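Local atomic coordinates of excinuclease ABC, subunit A. (Deinococcus radiodurans, PDB entry 2VF7), a protein that binds DNA and hydrolyses ATP as a zinc-containing ABC-type ATPase of the UvrA family, probably serving damage recognition in DNA repair. Residues A[115-120]-A[371-376]; A[310-315]-A[321-326]; A[364-369]-A[385-390]; A[135-140]-A[297-302]. The protein carries 1 engineered substitution. One frame throughout, in Å; residues are numbered along the deposited sequence.

Interaction 1 of 4, residues A[115-120]-A[371-376]; sequences TLSNLL and LGLDRS. With ADP (adenosine-5'-diphosphate), chain D.
The turn that carries Leu373 up to Leu116, Ser117 and Leu120 is closed by the hydrogen bond from Arg375 N to Gly372 O, 3.0 Å long. It is a type I beta turn in the loop before helix 382-393, part of an ABC ATPase fold, and it has two business ends: a leucine facing helix 116-127 and an arginine facing a bound ADP. Toward the helix the contact is apolar. Leu373 and Leu120 reach for each other tip to tip, CD1 of Leu373 meeting CD2 of Leu120 at 3.8 Å, while Leu116 CB and Ser117 OG stand a little farther from the same methyl. The backbones of Ser117 and Leu373 both hydrogen-bond to Gly111, which ties the loop and the start of the helix to one residue. On the nucleotide side, Arg375 leaves the backbone with CG opposite N (chi1 171°) and bends at chi2, 82°, bringing its guanidinium over the adenine and nearly parallel to it, with ADP C5 3.5 Å above the guanidinium plane. A hydrogen bond from NE to Thr379 OG1 helps fix the rotation of the group. Putting a leucine at Arg375 would probably leave the adenine without its flat, positively charged neighbour and Thr379 OG1 without its NE partner. The same ADP is gripped by Gly533 N, Gly535 N, Ser537 N and Lys536 NZ of a P-loop much later in the chain, and Tyr370 O bonds to it too. At the ribose, Arg375 NH1 comes within 3.4 Å of ADP O2'.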
# COMPACT_ATOMS: atom_id res chain seq x y z
N THR A 115 -21.63 -1.13 1.76
CA THR A 115 -21.59 0.35 1.83
C THR A 115 -22.83 0.96 2.50
O THR A 115 -22.84 2.16 2.80
CB THR A 115 -21.35 1.02 0.44
OG1 THR A 115 -20.28 0.35 -0.24
CG2 THR A 115 -20.99 2.52 0.60
N LEU A 116 -23.85 0.14 2.76
CA LEU A 116 -25.17 0.62 3.24
C LEU A 116 -25.16 1.39 4.56
O LEU A 116 -25.88 2.38 4.72
CB LEU A 116 -26.19 -0.52 3.31
CG LEU A 116 -26.55 -1.31 2.04
CD1 LEU A 116 -27.55 -2.40 2.35
CD2 LEU A 116 -27.08 -0.42 0.93
N SER A 117 -24.35 0.94 5.51
CA SER A 117 -24.33 1.51 6.86
C SER A 117 -23.96 2.98 6.85
O SER A 117 -24.52 3.74 7.63
CB SER A 117 -23.38 0.74 7.78
OG SER A 117 -23.83 -0.59 7.96
N ASN A 118 -23.04 3.36 5.97
CA ASN A 118 -22.66 4.77 5.86
C ASN A 118 -23.84 5.62 5.41
O ASN A 118 -24.10 6.69 5.97
CB ASN A 118 -21.48 4.97 4.90
CG ASN A 118 -21.10 6.46 4.73
OD1 ASN A 118 -21.24 7.26 5.66
ND2 ASN A 118 -20.61 6.81 3.54
N LEU A 119 -24.57 5.12 4.41
CA LEU A 119 -25.64 5.89 3.79
C LEU A 119 -26.78 6.15 4.77
O LEU A 119 -27.44 7.20 4.71
CB LEU A 119 -26.13 5.22 2.51
CG LEU A 119 -25.13 4.89 1.39
CD1 LEU A 119 -25.85 4.26 0.22
CD2 LEU A 119 -24.29 6.10 0.93
N LEU A 120 -27.00 5.20 5.68
CA LEU A 120 -28.02 5.38 6.71
C LEU A 120 -27.54 6.15 7.94
O LEU A 120 -28.34 6.47 8.82
CB LEU A 120 -28.74 4.05 7.05
CG LEU A 120 -28.15 2.91 7.88
CD1 LEU A 120 -28.25 3.18 9.39
CD2 LEU A 120 -28.88 1.62 7.55
N LEU A 371 -30.21 -11.74 5.40
CA LEU A 371 -29.08 -11.30 6.22
C LEU A 371 -29.37 -9.98 6.91
O LEU A 371 -30.07 -9.13 6.37
CB LEU A 371 -27.82 -11.17 5.34
CG LEU A 371 -27.22 -12.44 4.72
CD1 LEU A 371 -26.06 -12.14 3.76
CD2 LEU A 371 -26.78 -13.44 5.78
N GLY A 372 -28.81 -9.80 8.10
CA GLY A 372 -28.93 -8.53 8.84
C GLY A 372 -27.66 -7.72 8.66
O GLY A 372 -26.57 -8.28 8.56
N LEU A 373 -27.78 -6.40 8.64
CA LEU A 373 -26.58 -5.59 8.37
C LEU A 373 -25.55 -5.51 9.51
O LEU A 373 -24.45 -4.98 9.32
CB LEU A 373 -26.91 -4.22 7.72
CG LEU A 373 -28.02 -3.22 8.07
CD1 LEU A 373 -27.86 -2.04 7.14
CD2 LEU A 373 -29.42 -3.79 7.91
N ASP A 374 -25.88 -6.08 10.67
CA ASP A 374 -24.91 -6.22 11.78
C ASP A 374 -24.15 -7.56 11.75
O ASP A 374 -23.24 -7.79 12.54
CB ASP A 374 -25.58 -5.97 13.14
CG ASP A 374 -26.71 -6.98 13.46
OD1 ASP A 374 -27.05 -7.83 12.60
OD2 ASP A 374 -27.26 -6.91 14.58
N ARG A 375 -24.53 -8.42 10.81
CA ARG A 375 -23.98 -9.76 10.66
C ARG A 375 -22.51 -9.73 10.27
O ARG A 375 -22.13 -9.08 9.27
CB ARG A 375 -24.81 -10.54 9.64
CG ARG A 375 -24.26 -11.87 9.20
CD ARG A 375 -24.60 -12.96 10.18
NE ARG A 375 -24.14 -14.27 9.72
CZ ARG A 375 -24.89 -15.15 9.06
NH1 ARG A 375 -26.16 -14.87 8.79
NH2 ARG A 375 -24.37 -16.30 8.68
N SER A 376 -21.70 -10.44 11.05
CA SER A 376 -20.25 -10.51 10.91
C SER A 376 -19.84 -11.32 9.70
O SER A 376 -20.39 -12.39 9.45
CB SER A 376 -19.63 -11.14 12.16
OG SER A 376 -18.89 -10.19 12.90
PB ADP D . -28.88 -21.83 5.13
O1B ADP D . -28.29 -20.91 4.09
O2B ADP D . -27.91 -22.68 5.90
O3B ADP D . -30.05 -22.60 4.55
PA ADP D . -28.91 -20.57 7.74
O1A ADP D . -27.86 -19.51 7.66
O2A ADP D . -28.65 -21.86 8.44
O3A ADP D . -29.52 -20.87 6.27
O5' ADP D . -30.11 -19.86 8.56
C5' ADP D . -30.99 -18.93 7.94
C4' ADP D . -31.39 -17.78 8.86
O4' ADP D . -30.61 -17.77 10.06
C3' ADP D . -31.07 -16.48 8.15
O3' ADP D . -32.09 -15.53 8.42
C2' ADP D . -29.75 -16.04 8.74
O2' ADP D . -29.52 -14.63 8.65
C1' ADP D . -29.84 -16.56 10.16
N9 ADP D . -28.49 -16.81 10.71
C8 ADP D . -27.72 -17.89 10.45
N7 ADP D . -26.54 -17.84 11.11
C5 ADP D . -26.55 -16.68 11.81
C6 ADP D . -25.61 -15.97 12.73
N6 ADP D . -24.41 -16.53 13.02
N1 ADP D . -26.00 -14.79 13.25
C2 ADP D . -27.19 -14.22 12.95
N3 ADP D . -28.09 -14.81 12.13
C4 ADP D . -27.83 -16.01 11.54

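Interaction 2 of 4, residues A[310-315]-A[321-326]; sequences TELSRL and SELLRP
Leu323 meets Leu312 and Leu315 in two quite different attitudes. Against Leu312 it runs alongside, the two side chains sliding past each other in opposite directions until Leu323 CD1 lies 3.9 Å from Leu312 CD2. Against Leu315 it lies crosswise, at about a right angle, and again it is CD1 that touches, 3.8 Å from Leu315 CD1. One methyl of Leu323 therefore sits against methyls of two leucines that are three residues apart. Leu323 holds CG beside its backbone N and opposite the carbonyl carbon (chi1 -84°), which sends the branch out from helix 317-328 toward helix 309-314. The contact is small and wholly apolar, with no hydrogen bond crossing it. Leu307 and Tyr124 also pack on Leu312, and Ala305 on Leu323, extending the greasy patch beyond the three leucines. The next residue, Leu324, faces another neighbour: Leu356 and Leu360 of helix 345-365. Glu322 OE2 makes a salt bridge to Arg319 NH1. This is consecutive helices packing across a very short connection, consistent with the helical subdomain that precedes the signature sequence in an ABC ATPase.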
# COMPACT_ATOMS: atom_id res chain seq x y z
N THR A 310 -29.17 1.23 15.77
CA THR A 310 -28.94 -0.10 16.33
C THR A 310 -30.04 -1.11 16.00
O THR A 310 -29.75 -2.20 15.50
CB THR A 310 -28.73 0.03 17.84
OG1 THR A 310 -27.47 0.67 18.07
CG2 THR A 310 -28.76 -1.33 18.54
N GLU A 311 -31.29 -0.74 16.27
CA GLU A 311 -32.42 -1.64 16.10
C GLU A 311 -32.76 -1.90 14.63
O GLU A 311 -33.17 -3.01 14.29
CB GLU A 311 -33.65 -1.11 16.84
CG GLU A 311 -33.39 -0.63 18.27
CD GLU A 311 -34.57 0.16 18.84
OE1 GLU A 311 -35.28 0.83 18.07
OE2 GLU A 311 -34.77 0.11 20.07
N LEU A 312 -32.64 -0.87 13.78
CA LEU A 312 -32.77 -1.04 12.32
C LEU A 312 -31.72 -2.02 11.79
O LEU A 312 -31.99 -2.84 10.90
CB LEU A 312 -32.60 0.28 11.58
CG LEU A 312 -33.74 1.02 10.85
CD1 LEU A 312 -33.14 2.13 10.00
CD2 LEU A 312 -34.64 0.12 9.98
N SER A 313 -30.52 -1.94 12.36
CA SER A 313 -29.38 -2.74 11.91
C SER A 313 -29.49 -4.23 12.23
O SER A 313 -28.88 -5.07 11.57
CB SER A 313 -28.07 -2.16 12.44
OG SER A 313 -27.83 -0.89 11.86
N ARG A 314 -30.30 -4.57 13.24
CA ARG A 314 -30.56 -5.97 13.55
C ARG A 314 -31.45 -6.65 12.50
O ARG A 314 -31.37 -7.87 12.30
CB ARG A 314 -31.15 -6.12 14.95
CG ARG A 314 -30.09 -6.17 16.03
CD ARG A 314 -30.54 -5.46 17.28
NE ARG A 314 -29.50 -5.53 18.31
CZ ARG A 314 -29.63 -6.18 19.46
NH1 ARG A 314 -30.76 -6.81 19.77
NH2 ARG A 314 -28.61 -6.19 20.33
N LEU A 315 -32.27 -5.85 11.83
CA LEU A 315 -33.28 -6.36 10.91
C LEU A 315 -32.72 -6.89 9.59
O LEU A 315 -31.66 -6.44 9.15
CB LEU A 315 -34.31 -5.27 10.62
CG LEU A 315 -35.02 -4.58 11.78
CD1 LEU A 315 -36.12 -3.69 11.23
CD2 LEU A 315 -35.58 -5.60 12.77
N SER A 321 -35.72 -2.71 3.58
CA SER A 321 -36.18 -2.30 2.25
C SER A 321 -37.62 -1.81 2.28
O SER A 321 -37.90 -0.68 1.86
CB SER A 321 -36.03 -3.44 1.24
OG SER A 321 -36.07 -2.97 -0.09
N GLU A 322 -38.51 -2.65 2.79
CA GLU A 322 -39.96 -2.38 2.76
C GLU A 322 -40.39 -1.36 3.83
O GLU A 322 -41.53 -0.90 3.83
CB GLU A 322 -40.77 -3.68 2.84
CG GLU A 322 -40.52 -4.50 4.11
CD GLU A 322 -40.88 -5.97 3.95
OE1 GLU A 322 -40.41 -6.61 2.98
OE2 GLU A 322 -41.61 -6.50 4.82
N LEU A 323 -39.47 -1.03 4.74
CA LEU A 323 -39.65 0.11 5.65
C LEU A 323 -39.27 1.40 4.94
O LEU A 323 -39.90 2.44 5.16
CB LEU A 323 -38.78 -0.05 6.90
CG LEU A 323 -39.26 -0.87 8.10
CD1 LEU A 323 -38.06 -1.32 8.95
CD2 LEU A 323 -40.26 -0.09 8.95
N LEU A 324 -38.26 1.33 4.07
CA LEU A 324 -37.71 2.50 3.40
C LEU A 324 -38.51 3.04 2.21
O LEU A 324 -38.52 4.25 1.99
CB LEU A 324 -36.25 2.26 2.97
CG LEU A 324 -35.16 2.37 4.04
CD1 LEU A 324 -33.81 2.03 3.44
CD2 LEU A 324 -35.11 3.75 4.69
N ARG A 325 -39.17 2.16 1.46
CA ARG A 325 -39.75 2.55 0.15
C ARG A 325 -41.00 3.45 0.13
O ARG A 325 -41.19 4.20 -0.84
CB ARG A 325 -39.89 1.35 -0.81
CG ARG A 325 -41.09 0.44 -0.60
CD ARG A 325 -41.47 -0.26 -1.90
NE ARG A 325 -40.39 -1.11 -2.41
CZ ARG A 325 -40.30 -2.42 -2.22
NH1 ARG A 325 -41.24 -3.07 -1.53
NH2 ARG A 325 -39.27 -3.10 -2.72
N PRO A 326 -41.86 3.40 1.18
CA PRO A 326 -42.92 4.40 1.26
C PRO A 326 -42.38 5.84 1.30
O PRO A 326 -43.06 6.76 0.84
CB PRO A 326 -43.62 4.06 2.59
CG PRO A 326 -42.63 3.25 3.34
CD PRO A 326 -41.95 2.45 2.30

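Interaction 3 of 4, residues A[364-369]-A[385-390]; sequences LHLGLG and LQRLRL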
# COMPACT_ATOMS: atom_id res chain seq x y z
N LEU A 364 -31.41 -7.92 -2.72
CA LEU A 364 -32.64 -8.67 -2.52
C LEU A 364 -32.89 -9.62 -3.68
O LEU A 364 -33.34 -10.76 -3.48
CB LEU A 364 -33.81 -7.69 -2.37
CG LEU A 364 -34.13 -7.07 -1.00
CD1 LEU A 364 -35.46 -7.61 -0.46
CD2 LEU A 364 -33.01 -7.21 0.02
N HIS A 365 -32.60 -9.15 -4.89
CA HIS A 365 -32.77 -9.93 -6.11
C HIS A 365 -31.75 -11.07 -6.20
O HIS A 365 -32.00 -12.07 -6.87
CB HIS A 365 -32.71 -9.01 -7.34
CG HIS A 365 -33.98 -8.25 -7.60
ND1 HIS A 365 -35.01 -8.16 -6.68
CD2 HIS A 365 -34.39 -7.52 -8.67
CE1 HIS A 365 -35.99 -7.44 -7.17
NE2 HIS A 365 -35.64 -7.03 -8.38
N LEU A 366 -30.63 -10.92 -5.49
CA LEU A 366 -29.63 -11.99 -5.36
C LEU A 366 -29.92 -12.95 -4.22
O LEU A 366 -29.06 -13.75 -3.85
CB LEU A 366 -28.19 -11.43 -5.23
CG LEU A 366 -27.37 -11.47 -6.51
CD1 LEU A 366 -26.23 -10.47 -6.47
CD2 LEU A 366 -26.85 -12.87 -6.77
N GLY A 367 -31.12 -12.83 -3.66
CA GLY A 367 -31.62 -13.74 -2.63
C GLY A 367 -30.93 -13.58 -1.29
O GLY A 367 -30.86 -14.54 -0.51
N LEU A 368 -30.44 -12.37 -1.04
CA LEU A 368 -29.58 -12.09 0.12
C LEU A 368 -30.31 -11.26 1.16
O LEU A 368 -29.66 -10.68 2.04
CB LEU A 368 -28.31 -11.35 -0.32
CG LEU A 368 -27.22 -12.07 -1.11
CD1 LEU A 368 -26.33 -11.05 -1.80
CD2 LEU A 368 -26.41 -12.99 -0.21
N GLY A 369 -31.64 -11.22 1.06
CA GLY A 369 -32.48 -10.36 1.89
C GLY A 369 -32.82 -10.93 3.25
O GLY A 369 -33.64 -10.36 3.98
N LEU A 385 -20.59 -14.40 1.02
CA LEU A 385 -19.83 -13.15 0.89
C LEU A 385 -19.35 -12.83 -0.50
O LEU A 385 -19.09 -11.67 -0.80
CB LEU A 385 -18.69 -12.99 1.91
CG LEU A 385 -17.68 -14.05 2.31
CD1 LEU A 385 -16.85 -14.57 1.14
CD2 LEU A 385 -16.76 -13.42 3.33
N GLN A 386 -19.24 -13.83 -1.36
CA GLN A 386 -18.84 -13.60 -2.73
C GLN A 386 -20.01 -13.04 -3.50
O GLN A 386 -19.81 -12.33 -4.47
CB GLN A 386 -18.30 -14.87 -3.40
CG GLN A 386 -17.52 -14.60 -4.69
CD GLN A 386 -16.96 -15.84 -5.32
OE1 GLN A 386 -16.29 -15.76 -6.33
NE2 GLN A 386 -17.23 -16.99 -4.73
N ARG A 387 -21.23 -13.36 -3.04
CA ARG A 387 -22.48 -12.87 -3.60
C ARG A 387 -22.80 -11.46 -3.13
O ARG A 387 -23.35 -10.67 -3.88
CB ARG A 387 -23.64 -13.83 -3.27
CG ARG A 387 -24.08 -14.73 -4.42
CD ARG A 387 -25.15 -15.76 -4.03
NE ARG A 387 -24.55 -17.04 -3.63
CZ ARG A 387 -24.86 -17.73 -2.53
NH1 ARG A 387 -25.79 -17.29 -1.69
NH2 ARG A 387 -24.25 -18.88 -2.28
N LEU A 388 -22.47 -11.16 -1.87
CA LEU A 388 -22.54 -9.80 -1.36
C LEU A 388 -21.49 -8.87 -1.95
O LEU A 388 -21.56 -7.66 -1.78
CB LEU A 388 -22.32 -9.79 0.14
CG LEU A 388 -23.39 -10.25 1.12
CD1 LEU A 388 -22.74 -10.32 2.50
CD2 LEU A 388 -24.61 -9.31 1.14
N ARG A 389 -20.47 -9.45 -2.58
CA ARG A 389 -19.41 -8.66 -3.18
C ARG A 389 -19.73 -8.39 -4.64
O ARG A 389 -19.40 -7.34 -5.19
CB ARG A 389 -18.07 -9.35 -3.00
CG ARG A 389 -16.96 -8.35 -2.85
CD ARG A 389 -16.11 -8.60 -1.61
NE ARG A 389 -14.79 -9.15 -1.92
CZ ARG A 389 -13.81 -8.52 -2.58
NH1 ARG A 389 -13.98 -7.28 -3.06
NH2 ARG A 389 -12.65 -9.14 -2.78
N LEU A 390 -20.38 -9.38 -5.25
CA LEU A 390 -20.96 -9.27 -6.56
C LEU A 390 -22.01 -8.14 -6.60
O LEU A 390 -21.97 -7.28 -7.48
CB LEU A 390 -21.60 -10.62 -6.92
CG LEU A 390 -21.93 -10.85 -8.39
CD1 LEU A 390 -20.67 -10.74 -9.20
CD2 LEU A 390 -22.62 -12.19 -8.64
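Leu368 pushes its CD1 methyl against the backbone of Arg387 and the side chain of Leu388 together: it lies 3.7 Å from Arg387 O and 3.8 Å from Leu388 CD2. Leu366, two residues earlier and just past the end of helix 345-365, comes in beside it, with CD1 3.9 Å from Arg387 O and CD2 4.1 Å from Arg387 CG. Two leucine methyls thus rest on one peptide carbonyl, and the aliphatic root of the arginine lies against both, CB toward Leu368 and CG toward Leu366; Leu366 and Arg387 cross obliquely as they do so. Leu368 keeps CG beside its backbone N, opposite the carbonyl carbon (chi1 -71°), which points its branch at the helix. What brings both leucines to bear is the way helix 345-365 ends. Gly367, with positive phi, is the C-prime residue of a Schellman motif, and its N bonds to Leu364 O at 3.0 Å; the chain turns out of the helix there, and Leu366 and Leu368, either side of the glycine in sequence, point the same way. Their target, helix 382-393, begins within what is probably the ABC signature sequence. Beyond the apolar layer, Arg387 bends at chi3 (-93°) and sends its guanidinium to the loop after strand 402-406, where NE and NH2 make weak hydrogen bonds to Pro408 O and Ala410 O. Gln386 OE1 accepts a hydrogen bond from Asp406 N, at the end of that strand. On a different side of the helix, Arg389 NH1 bonds to Ser68 O of the second subunit, while Ala423 of helix 417-428 packs on Leu366.

Interaction 4 of 4, residues A[135-140]-A[297-302]; sequences GIVYAE and QEALNV
The carboxylate of Glu298 is the flat group that meets Val137: its OE1 sits 3.4 Å from Val137 CG2, and the methyl stands well off the carboxylate plane, so the two groups meet at a slant. The side chains as a whole cross at an angle too. Glu298 gets there by an awkward route, with CG wedged between its own backbone N and carbonyl carbon (chi1 45°) and a further bend at chi2, 118°, which brings OE1 to the valine's CG2 methyl. The second branch of Val137 does the apolar work. CG1, placed opposite the backbone N (chi1 -179°), faces Ala299 CB at 4.3 Å, and here the two backbones are nearest, the CA atoms of Val137 and Ala299 6.6 Å apart. Each methyl of the valine thus has its own neighbour, an oxygen for one and a small methyl for the other. Val137 lies in an extended piece of loop, whereas residues 298-301 curl with helical backbone angles but lack the regular bonds. Polar ties from outside hold both loops in place: Tyr130 OH and Ser125 OG bond to the backbone N and O of Val137, and Gln134 NE2 bonds to Glu298 O. Phe142 also packs on Val137, and Tyr130 on Val302. The side chain of Ala299 lies about 9 Å from that of Cys151 and about 12 Å from the zinc ion. The pairing joins the chain entering and the chain leaving a Cys4 zinc site made by Cys151, Cys154, Cys287 and Cys290, whose two CxxC pairs bracket the UvrA DNA-binding insertion.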
# COMPACT_ATOMS: atom_id res chain seq x y z
N GLY A 135 -30.99 19.61 18.18
CA GLY A 135 -29.93 20.20 17.34
C GLY A 135 -29.74 19.48 16.01
O GLY A 135 -30.67 19.45 15.19
N ILE A 136 -28.53 18.94 15.81
CA ILE A 136 -28.19 18.05 14.67
C ILE A 136 -26.89 17.27 14.96
O ILE A 136 -25.88 17.86 15.35
CB ILE A 136 -28.16 18.79 13.27
CG1 ILE A 136 -29.50 18.60 12.54
CG2 ILE A 136 -27.02 18.29 12.37
CD1 ILE A 136 -29.74 19.53 11.34
N VAL A 137 -26.96 15.95 14.77
CA VAL A 137 -25.82 15.04 14.99
C VAL A 137 -25.27 14.56 13.64
O VAL A 137 -26.03 14.05 12.81
CB VAL A 137 -26.23 13.83 15.86
CG1 VAL A 137 -25.04 12.92 16.10
CG2 VAL A 137 -26.82 14.29 17.19
N TYR A 138 -23.97 14.71 13.44
CA TYR A 138 -23.34 14.42 12.14
C TYR A 138 -23.17 12.93 11.82
O TYR A 138 -23.13 12.10 12.73
CB TYR A 138 -22.00 15.16 12.00
CG TYR A 138 -22.18 16.61 11.62
CD1 TYR A 138 -22.22 17.00 10.28
CD2 TYR A 138 -22.32 17.60 12.60
CE1 TYR A 138 -22.39 18.32 9.92
CE2 TYR A 138 -22.49 18.93 12.25
CZ TYR A 138 -22.53 19.29 10.90
OH TYR A 138 -22.70 20.61 10.54
N ALA A 139 -23.08 12.62 10.53
CA ALA A 139 -22.94 11.24 10.05
C ALA A 139 -21.73 10.52 10.63
O ALA A 139 -21.69 9.29 10.68
CB ALA A 139 -22.90 11.21 8.53
N GLU A 140 -20.75 11.31 11.07
CA GLU A 140 -19.53 10.81 11.72
C GLU A 140 -19.84 10.33 13.14
O GLU A 140 -19.12 9.50 13.69
CB GLU A 140 -18.46 11.90 11.77
CG GLU A 140 -18.40 12.86 10.56
CD GLU A 140 -17.34 12.47 9.53
OE1 GLU A 140 -17.18 13.23 8.54
OE2 GLU A 140 -16.67 11.43 9.69
N GLN A 297 -25.67 8.69 23.96
CA GLN A 297 -27.11 8.51 24.15
C GLN A 297 -27.90 9.62 23.44
O GLN A 297 -29.13 9.62 23.46
CB GLN A 297 -27.46 8.44 25.64
CG GLN A 297 -28.76 7.69 25.96
CD GLN A 297 -28.78 7.14 27.38
OE1 GLN A 297 -27.80 6.56 27.86
NE2 GLN A 297 -29.91 7.33 28.08
N GLU A 298 -27.16 10.53 22.82
CA GLU A 298 -27.75 11.62 22.05
C GLU A 298 -27.95 11.24 20.58
O GLU A 298 -28.93 11.66 19.94
CB GLU A 298 -26.94 12.92 22.22
CG GLU A 298 -25.42 12.79 22.12
CD GLU A 298 -24.83 13.60 20.97
OE1 GLU A 298 -25.57 14.41 20.36
OE2 GLU A 298 -23.63 13.43 20.68
N ALA A 299 -27.04 10.44 20.04
CA ALA A 299 -27.22 9.82 18.73
C ALA A 299 -28.29 8.72 18.78
O ALA A 299 -28.88 8.37 17.76
CB ALA A 299 -25.89 9.25 18.22
N LEU A 300 -28.53 8.21 19.99
CA LEU A 300 -29.48 7.12 20.23
C LEU A 300 -30.91 7.63 20.39
O LEU A 300 -31.88 6.87 20.28
CB LEU A 300 -29.05 6.32 21.47
CG LEU A 300 -29.50 4.88 21.71
CD1 LEU A 300 -28.48 4.18 22.60
CD2 LEU A 300 -30.89 4.80 22.36
N ASN A 301 -31.04 8.93 20.64
CA ASN A 301 -32.36 9.58 20.71
C ASN A 301 -32.99 9.81 19.34
O ASN A 301 -34.22 9.81 19.21
CB ASN A 301 -32.28 10.90 21.48
CG ASN A 301 -31.87 10.71 22.92
OD1 ASN A 301 -32.15 9.68 23.54
ND2 ASN A 301 -31.20 11.71 23.47
N VAL A 302 -32.14 9.99 18.33
CA VAL A 302 -32.56 10.19 16.94
C VAL A 302 -33.09 8.88 16.36
O VAL A 302 -32.34 7.91 16.21
CB VAL A 302 -31.40 10.73 16.06
CG1 VAL A 302 -31.92 11.14 14.68
CG2 VAL A 302 -30.68 11.89 16.76

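Interactions 1, 3 and 4 are buried; 1 and 3 both involve the chain between helix 345-365 and helix 382-393, and they touch where Leu371 CD1 meets Leu388 CD1. Interaction 2, only partly buried, adjoins interaction 1 through Asp374 and Leu373, which pack on Ser313, Arg314 and Leu315. Interaction 4 lies farthest from the centre of the chain, near a zinc site and about 31 Å, centre to centre, from interaction 3. The chemistry shifts accordingly: methyls alone in interaction 2, methyls on a peptide carbonyl and on one another in 3, a carboxylate and an alanine methyl against a valine in 4, and in 1 apolar packing on one side of a turn whose arginine faces the nucleotide.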